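Local coordinates for protein WZI (Escherichia coli, PDB 2YNK) that acts as an outer-membrane beta-barrel lectin that binds carbohydrate and takes part in assembly of the group 1 capsule, at residues N8-D13 against Q60-L65; A322-L327 against E375-D380; N381-T386 against G416-V421; Q423-N428 against A448-P453. All blocks are in the same frame, centred on the assembly; numbering follows the deposited sequence.

Contact 1 of 4, residues N8-D13 against Q60-L65; sequences NDLRND and QRLSAL
Two antiparallel helices of the N-terminal helical region meet where L10, on helix 8-19, points at R61 and L62, near the end of helix 49-65. The short segments run at 161° to each other with their axes 10.4 Å apart, a spacing wide enough for a layer of side chains between them. L10 and the chain of R61 fill much of it. With CG anti to the backbone N (chi1 -172°), the two methyls of L10 divide the work: L10 CD1 rests 4.0 Å from R61 CB, against the aliphatic start of the arginine, while L10 CD2 meets L62 CD2 at 3.9 Å, the two leucines crossing at about a right angle. L65 CD1 approaches L10 CD2 more loosely, at 4.3 Å, and V4 of the short strand 3-4 touches both L10 and L62. These helices lie against one face of the beta-barrel wall, and R61 reaches from them to it. Its chain bends at chi2 (59°), which brings the guanidinium beside D9, whose CB lies over one face of the group, 4.1 Å from R61 NE. The D9 carboxylate, by contrast, sits well out of the guanidinium plane, with D9 OD2 4.5 Å from R61 NH2, so the two share charge proximity alone. The N-H groups of R61 serve other acids: NH2 forms a salt bridge with D7, and NH1 another with E451 on the last barrel strand.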
loop_
_atom_site.group_PDB
_atom_site.type_symbol
_atom_site.label_atom_id
_atom_site.label_comp_id
_atom_site.label_asym_id
_atom_site.label_seq_id
_atom_site.Cartn_x
_atom_site.Cartn_y
_atom_site.Cartn_z
ATOM N N ASN A 8 3.285 7.249 -3.532
ATOM C CA ASN A 8 4.446 6.441 -3.899
ATOM C C ASN A 8 5.732 7.269 -3.840
ATOM O O ASN A 8 6.761 6.784 -3.379
ATOM C CB ASN A 8 4.252 5.831 -5.285
ATOM C CG ASN A 8 5.371 4.901 -5.678
ATOM O OD1 ASN A 8 5.729 3.992 -4.937
ATOM N ND2 ASN A 8 5.925 5.114 -6.859
ATOM N N ASP A 9 5.656 8.514 -4.313
ATOM C CA ASP A 9 6.774 9.447 -4.237
ATOM C C ASP A 9 7.197 9.707 -2.794
ATOM O O ASP A 9 8.390 9.659 -2.485
ATOM C CB ASP A 9 6.439 10.766 -4.944
ATOM C CG ASP A 9 6.605 10.680 -6.456
ATOM O OD1 ASP A 9 7.056 9.622 -6.945
ATOM O OD2 ASP A 9 6.290 11.671 -7.160
ATOM N N LEU A 10 6.221 9.955 -1.920
ATOM C CA LEU A 10 6.496 10.194 -0.496
ATOM C C LEU A 10 7.182 8.999 0.158
ATOM O O LEU A 10 8.203 9.150 0.846
ATOM C CB LEU A 10 5.202 10.504 0.272
ATOM C CG LEU A 10 5.394 10.966 1.723
ATOM C CD1 LEU A 10 6.110 12.313 1.738
ATOM C CD2 LEU A 10 4.072 11.055 2.476
ATOM N N ARG A 11 6.598 7.821 -0.057
ATOM C CA ARG A 11 7.075 6.592 0.559
ATOM C C ARG A 11 8.516 6.311 0.195
ATOM O O ARG A 11 9.291 5.929 1.053
ATOM C CB ARG A 11 6.208 5.379 0.156
ATOM C CG ARG A 11 6.837 4.066 0.595
ATOM C CD ARG A 11 5.910 2.872 0.635
ATOM N NE ARG A 11 6.664 1.746 1.181
ATOM C CZ ARG A 11 6.473 0.461 0.900
ATOM N NH1 ARG A 11 5.513 0.072 0.072
ATOM N NH2 ARG A 11 7.263 -0.451 1.460
ATOM N N ASN A 12 8.867 6.464 -1.075
ATOM C CA ASN A 12 10.224 6.159 -1.521
ATOM C C ASN A 12 11.244 7.161 -0.920
ATOM O O ASN A 12 12.346 6.782 -0.523
ATOM C CB ASN A 12 10.301 6.134 -3.053
ATOM C CG ASN A 12 9.424 5.045 -3.674
ATOM O OD1 ASN A 12 8.537 5.337 -4.476
ATOM N ND2 ASN A 12 9.663 3.791 -3.300
ATOM N N ASP A 13 10.846 8.431 -0.842
ATOM C CA ASP A 13 11.643 9.466 -0.210
ATOM C C ASP A 13 11.829 9.214 1.301
ATOM O O ASP A 13 12.938 9.335 1.822
ATOM C CB ASP A 13 11.029 10.853 -0.481
ATOM C CG ASP A 13 11.422 11.418 -1.850
ATOM O OD1 ASP A 13 11.897 10.643 -2.702
ATOM O OD2 ASP A 13 11.269 12.638 -2.086
ATOM N N GLN A 60 7.372 19.477 1.226
ATOM C CA GLN A 60 6.893 19.952 -0.055
ATOM C C GLN A 60 5.801 19.009 -0.574
ATOM O O GLN A 60 4.766 19.463 -1.083
ATOM C CB GLN A 60 8.031 20.043 -1.068
ATOM C CG GLN A 60 7.602 20.692 -2.378
ATOM C CD GLN A 60 8.654 20.640 -3.472
ATOM O OE1 GLN A 60 9.739 20.083 -3.295
ATOM N NE2 GLN A 60 8.326 21.223 -4.624
ATOM N N ARG A 61 6.031 17.702 -0.431
ATOM C CA ARG A 61 5.085 16.715 -0.913
ATOM C C ARG A 61 3.792 16.760 -0.103
ATOM O O ARG A 61 2.710 16.833 -0.681
ATOM C CB ARG A 61 5.702 15.310 -0.896
ATOM C CG ARG A 61 4.868 14.228 -1.575
ATOM C CD ARG A 61 4.592 14.524 -3.044
ATOM N NE ARG A 61 3.713 13.512 -3.642
ATOM C CZ ARG A 61 3.062 13.643 -4.796
ATOM N NH1 ARG A 61 3.164 14.740 -5.530
ATOM N NH2 ARG A 61 2.292 12.656 -5.225
ATOM N N LEU A 62 3.903 16.744 1.227
ATOM C CA LEU A 62 2.724 16.811 2.099
ATOM C C LEU A 62 1.905 18.084 1.853
ATOM O O LEU A 62 0.695 18.083 2.049
ATOM C CB LEU A 62 3.125 16.735 3.569
ATOM C CG LEU A 62 3.849 15.476 4.061
ATOM C CD1 LEU A 62 4.547 15.732 5.395
ATOM C CD2 LEU A 62 2.881 14.314 4.175
ATOM N N SER A 63 2.563 19.166 1.435
ATOM C CA SER A 63 1.858 20.379 0.999
ATOM C C SER A 63 1.110 20.136 -0.292
ATOM O O SER A 63 -0.001 20.613 -0.459
ATOM C CB SER A 63 2.822 21.540 0.785
ATOM O OG SER A 63 3.220 22.085 2.022
ATOM N N ALA A 64 1.739 19.420 -1.215
ATOM C CA ALA A 64 1.098 19.053 -2.476
ATOM C C ALA A 64 -0.124 18.161 -2.215
ATOM O O ALA A 64 -1.236 18.477 -2.616
ATOM C CB ALA A 64 2.094 18.342 -3.383
ATOM N N LEU A 65 0.106 17.066 -1.506
ATOM C CA LEU A 65 -0.932 16.099 -1.189
ATOM C C LEU A 65 -2.135 16.729 -0.492
ATOM O O LEU A 65 -3.289 16.442 -0.846
ATOM C CB LEU A 65 -0.353 14.985 -0.307
ATOM C CG LEU A 65 0.586 14.023 -1.034
ATOM C CD1 LEU A 65 1.326 13.107 -0.070
ATOM C CD2 LEU A 65 -0.227 13.217 -2.033
#

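Contact 2 of 4, residues A322-L327 against E375-D380; sequences AVNWYL and ELITED
Strands 322-327 and 375-377 run antiparallel at 157°, their axes 4.8 Å apart, and pair A322 with I377 and N324 with E375 as hydrogen-bonded pairs on either side of the non-hydrogen-bonded pair V323 and L376. They are neighbouring staves of the closed, antiparallel beta-barrel. Each hydrogen-bonded pair is joined in both directions, as in A322 N to I377 O (3.0 Å) and I377 N to A322 O (2.8 Å). Side chains alternate between the two faces of the wall. On one, V323 CG2 and L376 CD1 touch at 3.5 Å; L376 also contacts a bound dodecane, consistent with a surface that faces the lipid. The other face, carrying A322, N324, E375 and I377, is covered by helix 8-19, where W16 packs on A322 and N324, and N12 on E375. Here N324 and E375 lie side by side and point the same way. The glutamate CG is held between its backbone N and carbonyl carbon (chi1 57°), which lays CG 3.7 Å from N324 CB and carries the carboxylate alongside the amide, their planes 31° apart. At the ends of the pair N324 ND2 is 3.3 Å from E375 OE2, while N324 OD1 accepts a hydrogen bond from H315 ND1 on the adjoining strand. N324 ND2 is also met by a methyl group, I377 CD1, at 3.6 Å.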
loop_
_atom_site.group_PDB
_atom_site.type_symbol
_atom_site.label_atom_id
_atom_site.label_comp_id
_atom_site.label_asym_id
_atom_site.label_seq_id
_atom_site.Cartn_x
_atom_site.Cartn_y
_atom_site.Cartn_z
ATOM N N ALA A 322 19.465 10.908 -5.953
ATOM C CA ALA A 322 19.181 9.766 -5.090
ATOM C C ALA A 322 18.753 8.554 -5.921
ATOM O O ALA A 322 18.061 8.698 -6.935
ATOM C CB ALA A 322 18.098 10.130 -4.093
ATOM N N VAL A 323 19.172 7.363 -5.489
ATOM C CA VAL A 323 18.859 6.136 -6.198
ATOM C C VAL A 323 18.182 5.151 -5.264
ATOM O O VAL A 323 18.707 4.855 -4.195
ATOM C CB VAL A 323 20.113 5.504 -6.822
ATOM C CG1 VAL A 323 19.792 4.139 -7.416
ATOM C CG2 VAL A 323 20.664 6.417 -7.900
ATOM N N ASN A 324 17.007 4.664 -5.691
ATOM C CA ASN A 324 16.194 3.685 -4.950
ATOM C C ASN A 324 16.106 2.398 -5.736
ATOM O O ASN A 324 15.845 2.435 -6.935
ATOM C CB ASN A 324 14.765 4.187 -4.794
ATOM C CG ASN A 324 14.600 5.176 -3.677
ATOM O OD1 ASN A 324 14.626 4.810 -2.510
ATOM N ND2 ASN A 324 14.367 6.434 -4.031
ATOM N N TRP A 325 16.289 1.261 -5.081
ATOM C CA TRP A 325 16.073 -0.013 -5.749
ATOM C C TRP A 325 15.579 -1.066 -4.813
ATOM O O TRP A 325 15.879 -1.037 -3.619
ATOM C CB TRP A 325 17.342 -0.484 -6.449
ATOM C CG TRP A 325 18.438 -0.894 -5.498
ATOM C CD1 TRP A 325 19.483 -0.112 -5.013
ATOM C CD2 TRP A 325 18.633 -2.209 -4.878
ATOM N NE1 TRP A 325 20.280 -0.832 -4.166
ATOM C CE2 TRP A 325 19.829 -2.091 -4.037
ATOM C CE3 TRP A 325 17.964 -3.421 -4.929
ATOM C CZ2 TRP A 325 20.311 -3.154 -3.292
ATOM C CZ3 TRP A 325 18.461 -4.488 -4.172
ATOM C CH2 TRP A 325 19.607 -4.354 -3.376
ATOM N N TYR A 326 14.802 -2.003 -5.347
ATOM C CA TYR A 326 14.388 -3.162 -4.573
ATOM C C TYR A 326 14.330 -4.410 -5.445
ATOM O O TYR A 326 14.170 -4.327 -6.662
ATOM C CB TYR A 326 13.051 -2.905 -3.853
ATOM C CG TYR A 326 11.846 -2.779 -4.759
ATOM C CD1 TYR A 326 11.374 -3.875 -5.477
ATOM C CD2 TYR A 326 11.157 -1.582 -4.879
ATOM C CE1 TYR A 326 10.275 -3.775 -6.303
ATOM C CE2 TYR A 326 10.053 -1.476 -5.704
ATOM C CZ TYR A 326 9.618 -2.580 -6.417
ATOM O OH TYR A 326 8.523 -2.498 -7.255
ATOM N N LEU A 327 14.491 -5.561 -4.811
ATOM C CA LEU A 327 14.296 -6.845 -5.467
ATOM C C LEU A 327 13.390 -7.643 -4.545
ATOM O O LEU A 327 13.702 -7.804 -3.363
ATOM C CB LEU A 327 15.627 -7.556 -5.699
ATOM C CG LEU A 327 15.579 -8.804 -6.589
ATOM C CD1 LEU A 327 14.870 -8.512 -7.905
ATOM C CD2 LEU A 327 16.973 -9.362 -6.861
ATOM N N GLU A 375 15.188 3.328 -9.413
ATOM C CA GLU A 375 14.875 4.699 -9.830
ATOM C C GLU A 375 15.857 5.793 -9.353
ATOM O O GLU A 375 16.354 5.794 -8.216
ATOM C CB GLU A 375 13.444 5.093 -9.465
ATOM C CG GLU A 375 13.121 4.978 -7.992
ATOM C CD GLU A 375 12.143 6.033 -7.486
ATOM O OE1 GLU A 375 11.615 6.820 -8.308
ATOM O OE2 GLU A 375 11.910 6.070 -6.248
ATOM N N LEU A 376 16.119 6.711 -10.275
ATOM C CA LEU A 376 16.941 7.863 -10.047
ATOM C C LEU A 376 16.012 9.029 -9.790
ATOM O O LEU A 376 15.020 9.203 -10.502
ATOM C CB LEU A 376 17.801 8.164 -11.277
ATOM C CG LEU A 376 18.765 9.347 -11.115
ATOM C CD1 LEU A 376 19.967 8.931 -10.288
ATOM C CD2 LEU A 376 19.195 9.880 -12.467
ATOM N N ILE A 377 16.345 9.832 -8.779
ATOM C CA ILE A 377 15.591 11.031 -8.477
ATOM C C ILE A 377 16.553 12.217 -8.461
ATOM O O ILE A 377 17.459 12.296 -7.631
ATOM C CB ILE A 377 14.816 10.900 -7.153
ATOM C CG1 ILE A 377 14.015 9.585 -7.143
ATOM C CG2 ILE A 377 13.876 12.079 -6.988
ATOM C CD1 ILE A 377 13.204 9.324 -5.884
ATOM N N THR A 378 16.348 13.128 -9.404
ATOM C CA THR A 378 17.136 14.343 -9.513
ATOM C C THR A 378 16.928 15.291 -8.331
ATOM O O THR A 378 15.904 15.229 -7.638
ATOM C CB THR A 378 16.762 15.117 -10.793
ATOM O OG1 THR A 378 16.731 14.211 -11.900
ATOM C CG2 THR A 378 17.774 16.242 -11.078
ATOM N N GLU A 379 17.922 16.154 -8.117
ATOM C CA GLU A 379 17.800 17.348 -7.268
ATOM C C GLU A 379 16.569 18.147 -7.694
ATOM O O GLU A 379 15.767 18.580 -6.879
ATOM C CB GLU A 379 19.077 18.183 -7.439
ATOM C CG GLU A 379 19.102 19.523 -6.732
ATOM C CD GLU A 379 20.495 20.123 -6.712
ATOM O OE1 GLU A 379 21.327 19.731 -7.570
ATOM O OE2 GLU A 379 20.759 20.980 -5.834
ATOM N N ASP A 380 16.464 18.321 -9.005
ATOM C CA ASP A 380 15.274 18.788 -9.727
ATOM C C ASP A 380 13.931 18.121 -9.339
ATOM O O ASP A 380 12.868 18.695 -9.561
ATOM C CB ASP A 380 15.543 18.516 -11.219
ATOM C CG ASP A 380 14.656 19.303 -12.136
ATOM O OD1 ASP A 380 13.902 20.167 -11.650
ATOM O OD2 ASP A 380 14.722 19.060 -13.362
#

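Contact 3 of 4, residues N381-T386 against G416-V421; sequences NQRWST and GWSGDV. With D12 (dodecane), chain C.
W417 carries CG anti to its backbone N (chi1 175°) and W384 carries CG anti to its carbonyl carbon (chi1 -53°), torsions that bring together the two indoles, which belong to a non-hydrogen-bonded residue pair on neighbouring antiparallel strands of the barrel. They form an edge-to-face stack with planes at 55°: the pyrrole edge of W417 is directed at the six-membered ring of W384, and W417 CD1 stands 3.4 Å from W384 CH2. Q382 meets the same edge, its OE1 lying near the W417 ring plane and accepting a hydrogen bond from W417 NE1 (3.3 Å); Q382 NE2 is bonded to D380. Farther round the indole, W417 CH2 is 4.0 Å from C5 of a dodecane, which also runs past D420 and V421. On the other face of the sheet R383 CB packs against S418 CB at 3.9 Å. The R383 guanidinium turns its edge to N381 and grips OD1 with two nitrogens, NE at 3.0 Å and NH2 at 3.2 Å. The two faces thus differ in chemistry: the tryptophan face suits an alkyl chain, with the W417 N-H satisfied by Q382, whereas R383 joins the barrel wall to helix 8-19 through a salt bridge to D13 and a hydrogen bond to D9 O.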
loop_
_atom_site.group_PDB
_atom_site.type_symbol
_atom_site.label_atom_id
_atom_site.label_comp_id
_atom_site.label_asym_id
_atom_site.label_seq_id
_atom_site.Cartn_x
_atom_site.Cartn_y
_atom_site.Cartn_z
ATOM N N ASN A 381 13.990 16.912 -8.781
ATOM C CA ASN A 381 12.823 16.073 -8.520
ATOM C C ASN A 381 12.187 15.489 -9.783
ATOM O O ASN A 381 10.987 15.265 -9.821
ATOM C CB ASN A 381 11.762 16.809 -7.705
ATOM C CG ASN A 381 10.723 15.870 -7.108
ATOM O OD1 ASN A 381 10.991 14.696 -6.842
ATOM N ND2 ASN A 381 9.534 16.393 -6.884
ATOM N N GLN A 382 12.989 15.263 -10.819
ATOM C CA GLN A 382 12.596 14.377 -11.897
ATOM C C GLN A 382 12.891 12.972 -11.403
ATOM O O GLN A 382 13.870 12.774 -10.692
ATOM C CB GLN A 382 13.399 14.658 -13.159
ATOM C CG GLN A 382 13.031 15.952 -13.846
ATOM C CD GLN A 382 13.823 16.157 -15.120
ATOM O OE1 GLN A 382 13.776 15.330 -16.033
ATOM N NE2 GLN A 382 14.570 17.258 -15.186
ATOM N N ARG A 383 12.058 11.998 -11.758
ATOM C CA ARG A 383 12.283 10.631 -11.300
ATOM C C ARG A 383 12.182 9.639 -12.447
ATOM O O ARG A 383 11.109 9.462 -13.019
ATOM C CB ARG A 383 11.288 10.252 -10.210
ATOM C CG ARG A 383 10.937 11.375 -9.257
ATOM C CD ARG A 383 10.205 10.848 -8.039
ATOM N NE ARG A 383 10.215 11.813 -6.950
ATOM C CZ ARG A 383 10.010 11.524 -5.667
ATOM N NH1 ARG A 383 9.760 10.284 -5.258
ATOM N NH2 ARG A 383 10.072 12.504 -4.771
ATOM N N TRP A 384 13.302 9.000 -12.775
ATOM C CA TRP A 384 13.346 7.974 -13.801
ATOM C C TRP A 384 13.291 6.635 -13.162
ATOM O O TRP A 384 13.958 6.408 -12.164
ATOM C CB TRP A 384 14.633 8.076 -14.573
ATOM C CG TRP A 384 14.845 9.455 -15.092
ATOM C CD1 TRP A 384 15.465 10.518 -14.449
ATOM C CD2 TRP A 384 14.417 9.983 -16.385
ATOM N NE1 TRP A 384 15.453 11.636 -15.237
ATOM C CE2 TRP A 384 14.842 11.384 -16.413
ATOM C CE3 TRP A 384 13.745 9.461 -17.477
ATOM C CZ2 TRP A 384 14.595 12.203 -17.501
ATOM C CZ3 TRP A 384 13.501 10.297 -18.568
ATOM C CH2 TRP A 384 13.915 11.635 -18.576
ATOM N N SER A 385 12.509 5.722 -13.726
ATOM C CA SER A 385 12.399 4.392 -13.150
ATOM C C SER A 385 12.447 3.305 -14.207
ATOM O O SER A 385 12.140 3.535 -15.374
ATOM C CB SER A 385 11.132 4.283 -12.302
ATOM O OG SER A 385 10.184 5.257 -12.688
ATOM N N THR A 386 12.874 2.123 -13.783
ATOM C CA THR A 386 12.830 0.937 -14.622
ATOM C C THR A 386 12.420 -0.256 -13.779
ATOM O O THR A 386 12.863 -0.400 -12.635
ATOM C CB THR A 386 14.180 0.683 -15.293
ATOM O OG1 THR A 386 14.466 1.785 -16.156
ATOM C CG2 THR A 386 14.149 -0.600 -16.115
ATOM N N GLY A 416 9.327 4.465 -16.326
ATOM C CA GLY A 416 8.546 5.578 -15.806
ATOM C C GLY A 416 9.321 6.885 -15.785
ATOM O O GLY A 416 10.549 6.890 -15.700
ATOM N N TRP A 417 8.590 7.991 -15.892
ATOM C CA TRP A 417 9.144 9.323 -15.675
ATOM C C TRP A 417 8.141 10.168 -14.946
ATOM O O TRP A 417 6.941 10.161 -15.278
ATOM C CB TRP A 417 9.537 9.997 -16.978
ATOM C CG TRP A 417 10.000 11.415 -16.772
ATOM C CD1 TRP A 417 11.276 11.845 -16.433
ATOM C CD2 TRP A 417 9.202 12.644 -16.862
ATOM N NE1 TRP A 417 11.324 13.213 -16.317
ATOM C CE2 TRP A 417 10.116 13.750 -16.562
ATOM C CE3 TRP A 417 7.879 12.928 -17.152
ATOM C CZ2 TRP A 417 9.699 15.066 -16.571
ATOM C CZ3 TRP A 417 7.467 14.265 -17.155
ATOM C CH2 TRP A 417 8.358 15.308 -16.868
ATOM N N SER A 418 8.643 10.888 -13.943
ATOM C CA SER A 418 7.860 11.778 -13.104
ATOM C C SER A 418 8.551 13.130 -13.158
ATOM O O SER A 418 9.781 13.202 -13.102
ATOM C CB SER A 418 7.842 11.234 -11.674
ATOM O OG SER A 418 6.942 11.937 -10.827
ATOM N N GLY A 419 7.782 14.202 -13.300
ATOM C CA GLY A 419 8.380 15.538 -13.337
ATOM C C GLY A 419 7.406 16.700 -13.304
ATOM O O GLY A 419 6.290 16.602 -13.819
ATOM N N ASP A 420 7.839 17.800 -12.691
ATOM C CA ASP A 420 7.071 19.042 -12.671
ATOM C C ASP A 420 7.126 19.704 -14.040
ATOM O O ASP A 420 8.206 19.912 -14.579
ATOM C CB ASP A 420 7.624 19.999 -11.614
ATOM C CG ASP A 420 7.364 19.520 -10.192
ATOM O OD1 ASP A 420 6.379 18.777 -9.972
ATOM O OD2 ASP A 420 8.141 19.891 -9.286
ATOM N N VAL A 421 5.962 20.028 -14.598
ATOM C CA VAL A 421 5.874 20.587 -15.948
ATOM C C VAL A 421 5.773 22.112 -15.926
ATOM O O VAL A 421 6.373 22.792 -16.762
ATOM C CB VAL A 421 4.659 20.015 -16.706
ATOM C CG1 VAL A 421 4.473 20.717 -18.043
ATOM C CG2 VAL A 421 4.821 18.514 -16.911
HETATM C C1 D12 C . 5.355 12.870 -23.056
HETATM C C2 D12 C . 5.204 14.145 -22.244
HETATM C C3 D12 C . 6.547 14.841 -21.991
HETATM C C4 D12 C . 6.360 16.225 -21.362
HETATM C C5 D12 C . 7.547 16.655 -20.495
HETATM C C6 D12 C . 7.651 18.182 -20.400
HETATM C C7 D12 C . 8.691 18.659 -19.379
HETATM C C8 D12 C . 8.503 20.143 -19.041
HETATM C C9 D12 C . 9.447 20.627 -17.934
HETATM C C10 D12 C . 9.514 22.158 -17.808
HETATM C C11 D12 C . 9.854 22.622 -16.385
HETATM C C12 D12 C . 10.980 23.637 -16.376
#

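Contact 4 of 4, residues Q423-N428 against A448-P453; sequences QSVRLN and AGIEIP
R426 and E451 face each other as a hydrogen-bonded pair in the beta hairpin of strands 425-435 and 444-454, the last two of the barrel. R426 N to E451 O spans 3.0 Å and E451 N to R426 O 2.8 Å. From this pair the R426 side chain rises beside that of E451, pointing the same way. Its CB lies 4.0 Å from E451 OE1, CG continues an extended chain, and CD passes the same oxygen at 3.9 Å. The charged ends then part: E451 OE1 is engaged by R61, while R426 carries on to other partners. NE makes weak interactions with D9 and S418, NH1 a salt bridge with D420, and NH2 a hydrogen bond with the carbonyl oxygen of N381, so the guanidinium ties the hairpin to strand 408-422 and to the loop at N381. On the opposite face, L427 and I450 each touch a bound dodecane, consistent with a lipid-facing surface. V425 and I452 lie side by side there, CG1 to CG1 at 3.7 Å. Strand 444-454 also bonds through its backbone to strand 69-76, closing the barrel. At the open end of the hairpin the S424 hydroxyl meets the proline ring, S424 OG being 3.9 Å from P453 CG.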
loop_
_atom_site.group_PDB
_atom_site.type_symbol
_atom_site.label_atom_id
_atom_site.label_comp_id
_atom_site.label_asym_id
_atom_site.label_seq_id
_atom_site.Cartn_x
_atom_site.Cartn_y
_atom_site.Cartn_z
ATOM N N GLN A 423 5.248 25.321 -12.886
ATOM C CA GLN A 423 5.190 25.624 -11.461
ATOM C C GLN A 423 4.993 24.337 -10.644
ATOM O O GLN A 423 5.918 23.529 -10.547
ATOM C CB GLN A 423 4.109 26.669 -11.186
ATOM C CG GLN A 423 4.466 28.045 -11.723
ATOM C CD GLN A 423 3.402 29.082 -11.434
ATOM O OE1 GLN A 423 3.563 29.925 -10.548
ATOM N NE2 GLN A 423 2.304 29.025 -12.174
ATOM N N SER A 424 3.794 24.120 -10.105
ATOM C CA SER A 424 3.541 22.976 -9.225
ATOM C C SER A 424 2.770 21.828 -9.910
ATOM O O SER A 424 2.463 20.814 -9.278
ATOM C CB SER A 424 2.779 23.453 -7.992
ATOM O OG SER A 424 2.994 22.576 -6.903
ATOM N N VAL A 425 2.471 21.985 -11.197
ATOM C CA VAL A 425 1.725 20.975 -11.931
ATOM C C VAL A 425 2.642 19.816 -12.302
ATOM O O VAL A 425 3.545 19.979 -13.125
ATOM C CB VAL A 425 1.101 21.539 -13.224
ATOM C CG1 VAL A 425 0.207 20.483 -13.871
ATOM C CG2 VAL A 425 0.313 22.815 -12.946
ATOM N N ARG A 426 2.395 18.646 -11.707
ATOM C CA ARG A 426 3.242 17.463 -11.910
ATOM C C ARG A 426 2.606 16.418 -12.822
ATOM O O ARG A 426 1.416 16.130 -12.742
ATOM C CB ARG A 426 3.589 16.804 -10.573
ATOM C CG ARG A 426 4.717 15.785 -10.668
ATOM C CD ARG A 426 5.140 15.296 -9.298
ATOM N NE ARG A 426 6.350 14.465 -9.328
ATOM C CZ ARG A 426 7.590 14.926 -9.482
ATOM N NH1 ARG A 426 7.812 16.214 -9.667
ATOM N NH2 ARG A 426 8.617 14.091 -9.488
ATOM N N LEU A 427 3.456 15.828 -13.648
ATOM C CA LEU A 427 3.078 14.896 -14.682
ATOM C C LEU A 427 3.751 13.549 -14.397
ATOM O O LEU A 427 4.921 13.516 -14.025
ATOM C CB LEU A 427 3.555 15.471 -16.016
ATOM C CG LEU A 427 3.147 14.830 -17.340
ATOM C CD1 LEU A 427 1.634 14.843 -17.522
ATOM C CD2 LEU A 427 3.843 15.566 -18.474
ATOM N N ASN A 428 3.011 12.451 -14.567
ATOM C CA ASN A 428 3.523 11.095 -14.297
ATOM C C ASN A 428 3.259 10.172 -15.460
ATOM O O ASN A 428 2.119 9.796 -15.694
ATOM C CB ASN A 428 2.867 10.497 -13.043
ATOM C CG ASN A 428 3.655 10.785 -11.774
ATOM O OD1 ASN A 428 4.033 11.935 -11.499
ATOM N ND2 ASN A 428 3.904 9.744 -10.988
ATOM N N ALA A 448 -0.454 8.062 -18.366
ATOM C CA ALA A 448 0.025 9.394 -18.001
ATOM C C ALA A 448 -0.928 10.000 -16.987
ATOM O O ALA A 448 -2.138 10.001 -17.208
ATOM C CB ALA A 448 0.132 10.291 -19.227
ATOM N N GLY A 449 -0.383 10.490 -15.880
ATOM C CA GLY A 449 -1.171 11.143 -14.844
ATOM C C GLY A 449 -0.707 12.569 -14.575
ATOM O O GLY A 449 0.404 12.961 -14.932
ATOM N N ILE A 450 -1.572 13.339 -13.921
ATOM C CA ILE A 450 -1.332 14.750 -13.676
ATOM C C ILE A 450 -1.817 15.139 -12.281
ATOM O O ILE A 450 -2.797 14.591 -11.794
ATOM C CB ILE A 450 -2.036 15.601 -14.751
ATOM C CG1 ILE A 450 -1.468 17.019 -14.774
ATOM C CG2 ILE A 450 -3.542 15.607 -14.533
ATOM C CD1 ILE A 450 -1.857 17.795 -16.011
ATOM N N GLU A 451 -1.107 16.068 -11.641
ATOM C CA GLU A 451 -1.473 16.581 -10.320
ATOM C C GLU A 451 -1.423 18.105 -10.329
ATOM O O GLU A 451 -0.391 18.686 -10.683
ATOM C CB GLU A 451 -0.493 16.080 -9.261
ATOM C CG GLU A 451 -0.441 14.569 -9.073
ATOM C CD GLU A 451 0.559 14.143 -7.997
ATOM O OE1 GLU A 451 1.540 14.882 -7.763
ATOM O OE2 GLU A 451 0.364 13.074 -7.370
ATOM N N ILE A 452 -2.525 18.745 -9.942
ATOM C CA ILE A 452 -2.594 20.208 -9.876
ATOM C C ILE A 452 -3.115 20.649 -8.511
ATOM O O ILE A 452 -4.315 20.573 -8.248
ATOM C CB ILE A 452 -3.514 20.806 -10.970
ATOM C CG1 ILE A 452 -3.128 20.317 -12.372
ATOM C CG2 ILE A 452 -3.435 22.326 -10.944
ATOM C CD1 ILE A 452 -3.734 18.989 -12.745
ATOM N N PRO A 453 -2.215 21.107 -7.629
ATOM C CA PRO A 453 -2.645 21.655 -6.338
ATOM C C PRO A 453 -2.945 23.157 -6.398
ATOM O O PRO A 453 -2.253 23.885 -7.089
ATOM C CB PRO A 453 -1.450 21.374 -5.415
ATOM C CG PRO A 453 -0.414 20.690 -6.251
ATOM C CD PRO A 453 -0.755 20.953 -7.680
#

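Contacts 2, 3 and 4 are alternate strand pairings in one barrel wall, whereas contact 1 joins two helices lying against it. Contact 2 is the most buried, contacts 1 and 3 are partly buried, and contact 4 lies at the surface. The wall contacts share ladders of backbone bonds and a dodecane-touching apolar face; contact 1 relies on side chains, those of leucines, R61 and D9. Strands 368-377 and 383-393 are neighbours, linking contact 2 to contact 3, as strands 408-422 and 425-435 link contact 3 to contact 4. Salt bridges tie contact 1 to contacts 3 and 4, while it meets contact 2 by packing; contacts 2 and 4 do not touch.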